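PDB 6FCG: glycoside hydrolase, GH17 family from Formosa sp. Hel1_33_131, which probably hydrolyses internal beta-1,3-glucosidic bonds of laminarin, as an endo-laminarinase. Local coordinates for residues Phe348-Phe353 against Asn368-Phe373. Residues are numbered along the deposited sequence; the frame is centred on the assembly and turned at random.
Sequences FYFEAF and NHFGLF
Backbone hydrogen bonds from Glu351 N to Phe370 O (2.9 Å) and from Phe373 N to Ala352 O tie 348-353 to 368-373, two irregular segments whose touching parts run 58° apart and form a single bridge, Phe353 with Phe373. In the first bond the donor stands above the carbonyl plane. Ala352 O accepts twice: Phe373 N reaches it in the carbonyl plane at 3.1 Å, while Leu372 N comes from above that plane and also makes a weak bond to Glu351 O. Gly371 CA adds a CA-H...O contact to Glu351 O.

Two aromatic pairs flank this backbone. With CG anti to the backbone N (chi1 -158°), Phe350 swings its CD2 edge to within 3.5 Å of Phe370 CB. The two rings make an offset edge-to-face pair, the edge of Phe350 toward the face of Phe370, planes at 72°. Glu351 CB covers one face of the Phe350 ring. Phe373 CD1 lies over one face of Phe353, whose CD1 is 3.5 Å from Phe373 CB; these rings are nearly parallel but scarcely overlap. Were Phe353 cut back to an alanine, Phe373 CB and CD1 would probably lose the ring beside them, a gap would be likely to open toward helix 68-80, and Arg397 would probably lose its cation-pi partner. Farther along, Tyr349 CE2 meets Leu372 CD2 at 3.8 Å.

A water donates to Glu351 OE2 at 2.8 Å and accepts from Phe370 N. Backbone bonds join 348-352 to Ile303 and Thr306 on one flank and Ser53 on the other, consistent with the place where an eighth strand would close a (beta/alpha)8 barrel; the cis peptide before Glu351 falls there. The example illustrates how irregular chain can be fixed in a buried setting: Glu351 N, Leu372 N and Phe373 N find carbonyl acceptors across the contact, one of them shared, with aromatic pairs alongside.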
ATOM      1  N   PHE A 348     -21.399   7.295  33.927  1.00 21.84           N
ATOM      2  CA  PHE A 348     -22.480   6.831  33.073  1.00 20.14           C
ATOM      3  C   PHE A 348     -21.825   6.076  31.932  1.00 19.90           C
ATOM      4  O   PHE A 348     -21.704   6.582  30.829  1.00 21.16           O
ATOM      5  CB  PHE A 348     -23.312   8.011  32.586  1.00 19.65           C
ATOM      6  CG  PHE A 348     -24.131   8.673  33.682  1.00 19.76           C
ATOM      7  CD1 PHE A 348     -23.555   9.582  34.561  1.00 18.70           C
ATOM      8  CD2 PHE A 348     -25.477   8.367  33.839  1.00 18.86           C
ATOM      9  CE1 PHE A 348     -24.310  10.159  35.561  1.00 18.81           C
ATOM     10  CE2 PHE A 348     -26.229   8.953  34.823  1.00 18.73           C
ATOM     11  CZ  PHE A 348     -25.651   9.858  35.689  1.00 18.57           C
ATOM     12  N   TYR A 349     -21.424   4.837  32.195  1.00 19.57           N
ATOM     13  CA  TYR A 349     -20.543   4.121  31.310  1.00 18.69           C
ATOM     14  C   TYR A 349     -21.294   3.843  29.996  1.00 19.73           C
ATOM     15  O   TYR A 349     -22.507   3.529  30.001  1.00 19.82           O
ATOM     16  CB  TYR A 349     -20.032   2.827  31.985  1.00 18.27           C
ATOM     17  CG  TYR A 349     -19.115   2.027  31.065  1.00 16.88           C
ATOM     18  CD1 TYR A 349     -17.784   2.276  31.034  1.00 16.55           C
ATOM     19  CD2 TYR A 349     -19.618   1.038  30.238  1.00 16.92           C
ATOM     20  CE1 TYR A 349     -16.952   1.586  30.199  1.00 16.64           C
ATOM     21  CE2 TYR A 349     -18.801   0.344  29.389  1.00 17.15           C
ATOM     22  CZ  TYR A 349     -17.457   0.620  29.392  1.00 17.46           C
ATOM     23  OH  TYR A 349     -16.608  -0.072  28.566  1.00 19.37           O
ATOM     24  N   PHE A 350     -20.579   3.939  28.881  1.00 19.64           N
ATOM     25  CA  PHE A 350     -21.169   3.706  27.570  1.00 20.52           C
ATOM     26  C   PHE A 350     -20.844   2.298  27.044  1.00 23.01           C
ATOM     27  O   PHE A 350     -19.665   2.009  26.719  1.00 27.64           O
ATOM     28  CB  PHE A 350     -20.708   4.759  26.572  1.00 20.66           C
ATOM     29  CG  PHE A 350     -21.638   4.899  25.430  1.00 20.34           C
ATOM     30  CD1 PHE A 350     -22.739   5.718  25.540  1.00 20.06           C
ATOM     31  CD2 PHE A 350     -21.487   4.134  24.290  1.00 20.66           C
ATOM     32  CE1 PHE A 350     -23.675   5.807  24.527  1.00 19.76           C
ATOM     33  CE2 PHE A 350     -22.424   4.217  23.261  1.00 21.54           C
ATOM     34  CZ  PHE A 350     -23.529   5.062  23.388  1.00 19.84           C
ATOM     35  N   GLU A 351     -21.819   1.380  26.959  1.00 24.02           N
ATOM     36  CA  GLU A 351     -23.255   1.590  27.228  1.00 23.92           C
ATOM     37  C   GLU A 351     -23.868   0.266  27.738  1.00 22.25           C
ATOM     38  O   GLU A 351     -23.180  -0.760  27.793  1.00 23.28           O
ATOM     39  CB  GLU A 351     -24.012   2.193  26.017  1.00 25.67           C
ATOM     40  CG  GLU A 351     -24.367   1.247  24.890  1.00 26.51           C
ATOM     41  CD  GLU A 351     -25.189   1.807  23.754  1.00 29.05           C
ATOM     42  OE1 GLU A 351     -26.358   2.213  23.918  1.00 28.59           O
ATOM     43  OE2 GLU A 351     -24.622   1.752  22.652  1.00 32.96           O
ATOM     44  N   ALA A 352     -25.140   0.275  28.101  1.00 20.85           N
ATOM     45  CA  ALA A 352     -25.775  -0.947  28.601  1.00 21.18           C
ATOM     46  C   ALA A 352     -25.853  -2.043  27.544  1.00 19.46           C
ATOM     47  O   ALA A 352     -25.307  -3.137  27.746  1.00 19.36           O
ATOM     48  CB  ALA A 352     -27.152  -0.662  29.161  1.00 20.67           C
ATOM     49  N   PHE A 353     -26.498  -1.730  26.426  1.00 18.85           N
ATOM     50  CA  PHE A 353     -26.740  -2.690  25.327  1.00 19.09           C
ATOM     51  C   PHE A 353     -26.194  -2.173  23.994  1.00 19.10           C
ATOM     52  O   PHE A 353     -26.287  -1.010  23.680  1.00 18.99           O
ATOM     53  CB  PHE A 353     -28.247  -2.950  25.159  1.00 18.98           C
ATOM     54  CG  PHE A 353     -28.924  -3.529  26.382  1.00 18.88           C
ATOM     55  CD1 PHE A 353     -29.006  -4.898  26.563  1.00 18.38           C
ATOM     56  CD2 PHE A 353     -29.455  -2.699  27.359  1.00 19.07           C
ATOM     57  CE1 PHE A 353     -29.590  -5.432  27.683  1.00 18.36           C
ATOM     58  CE2 PHE A 353     -30.057  -3.237  28.498  1.00 19.26           C
ATOM     59  CZ  PHE A 353     -30.121  -4.597  28.661  1.00 18.85           C
ATOM     60  N   ASN A 368     -21.719   0.277  17.050  1.00 21.39           N
ATOM     61  CA  ASN A 368     -22.711  -0.747  17.344  1.00 20.02           C
ATOM     62  C   ASN A 368     -22.280  -1.742  18.416  1.00 19.48           C
ATOM     63  O   ASN A 368     -22.980  -2.705  18.649  1.00 19.16           O
ATOM     64  CB  ASN A 368     -23.069  -1.541  16.060  1.00 19.51           C
ATOM     65  CG  ASN A 368     -23.526  -0.646  14.905  1.00 19.38           C
ATOM     66  OD1 ASN A 368     -24.297   0.314  15.097  1.00 20.55           O
ATOM     67  ND2 ASN A 368     -23.046  -0.940  13.698  1.00 19.12           N
ATOM     68  N   HIS A 369     -21.143  -1.552  19.057  1.00 19.58           N
ATOM     69  CA  HIS A 369     -20.598  -2.610  19.908  1.00 20.52           C
ATOM     70  C   HIS A 369     -20.124  -2.123  21.257  1.00 19.82           C
ATOM     71  O   HIS A 369     -19.271  -2.753  21.908  1.00 19.53           O
ATOM     72  CB  HIS A 369     -19.490  -3.378  19.162  1.00 21.75           C
ATOM     73  CG  HIS A 369     -19.996  -4.124  17.966  1.00 22.89           C
ATOM     74  ND1 HIS A 369     -20.671  -5.323  18.062  1.00 23.85           N
ATOM     75  CD2 HIS A 369     -19.942  -3.829  16.646  1.00 23.27           C
ATOM     76  CE1 HIS A 369     -21.003  -5.741  16.853  1.00 23.44           C
ATOM     77  NE2 HIS A 369     -20.570  -4.854  15.976  1.00 23.43           N
ATOM     78  N   PHE A 370     -20.720  -1.042  21.727  1.00 19.81           N
ATOM     79  CA  PHE A 370     -20.323  -0.498  23.025  1.00 20.65           C
ATOM     80  C   PHE A 370     -21.033  -1.123  24.253  1.00 20.18           C
ATOM     81  O   PHE A 370     -20.692  -0.799  25.380  1.00 19.93           O
ATOM     82  CB  PHE A 370     -20.491   1.012  23.026  1.00 21.75           C
ATOM     83  CG  PHE A 370     -19.351   1.734  22.404  1.00 21.55           C
ATOM     84  CD1 PHE A 370     -18.233   2.064  23.168  1.00 21.12           C
ATOM     85  CD2 PHE A 370     -19.399   2.112  21.076  1.00 22.14           C
ATOM     86  CE1 PHE A 370     -17.185   2.740  22.610  1.00 21.02           C
ATOM     87  CE2 PHE A 370     -18.343   2.799  20.507  1.00 22.36           C
ATOM     88  CZ  PHE A 370     -17.243   3.115  21.274  1.00 22.24           C
ATOM     89  N   GLY A 371     -21.990  -2.020  24.023  1.00 19.90           N
ATOM     90  CA  GLY A 371     -22.736  -2.632  25.090  1.00 19.11           C
ATOM     91  C   GLY A 371     -21.923  -3.493  26.021  1.00 18.90           C
ATOM     92  O   GLY A 371     -20.842  -3.961  25.666  1.00 17.02           O
ATOM     93  N   LEU A 372     -22.442  -3.661  27.243  1.00 18.79           N
ATOM     94  CA  LEU A 372     -22.033  -4.753  28.126  1.00 18.39           C
ATOM     95  C   LEU A 372     -22.766  -6.022  27.706  1.00 19.57           C
ATOM     96  O   LEU A 372     -22.301  -7.141  27.959  1.00 20.34           O
ATOM     97  CB  LEU A 372     -22.327  -4.417  29.568  1.00 17.70           C
ATOM     98  CG  LEU A 372     -21.759  -3.114  30.090  1.00 17.54           C
ATOM     99  CD1 LEU A 372     -22.290  -2.863  31.486  1.00 17.67           C
ATOM    100  CD2 LEU A 372     -20.244  -3.107  30.093  1.00 18.18           C
ATOM    101  N   PHE A 373     -23.925  -5.851  27.082  1.00 20.88           N
ATOM    102  CA  PHE A 373     -24.698  -6.959  26.507  1.00 21.81           C
ATOM    103  C   PHE A 373     -24.779  -6.783  25.002  1.00 21.98           C
ATOM    104  O   PHE A 373     -24.703  -5.638  24.494  1.00 19.35           O
ATOM    105  CB  PHE A 373     -26.160  -6.963  27.021  1.00 22.49           C
ATOM    106  CG  PHE A 373     -26.309  -7.101  28.505  1.00 24.15           C
ATOM    107  CD1 PHE A 373     -26.317  -6.001  29.330  1.00 23.15           C
ATOM    108  CD2 PHE A 373     -26.480  -8.362  29.079  1.00 25.82           C
ATOM    109  CE1 PHE A 373     -26.450  -6.147  30.690  1.00 23.73           C
ATOM    110  CE2 PHE A 373     -26.612  -8.506  30.452  1.00 25.15           C
ATOM    111  CZ  PHE A 373     -26.610  -7.395  31.254  1.00 24.53           C
TER
HETATM  112  O   HOH W   1     -23.286   0.052  20.850  1.00 16.55           O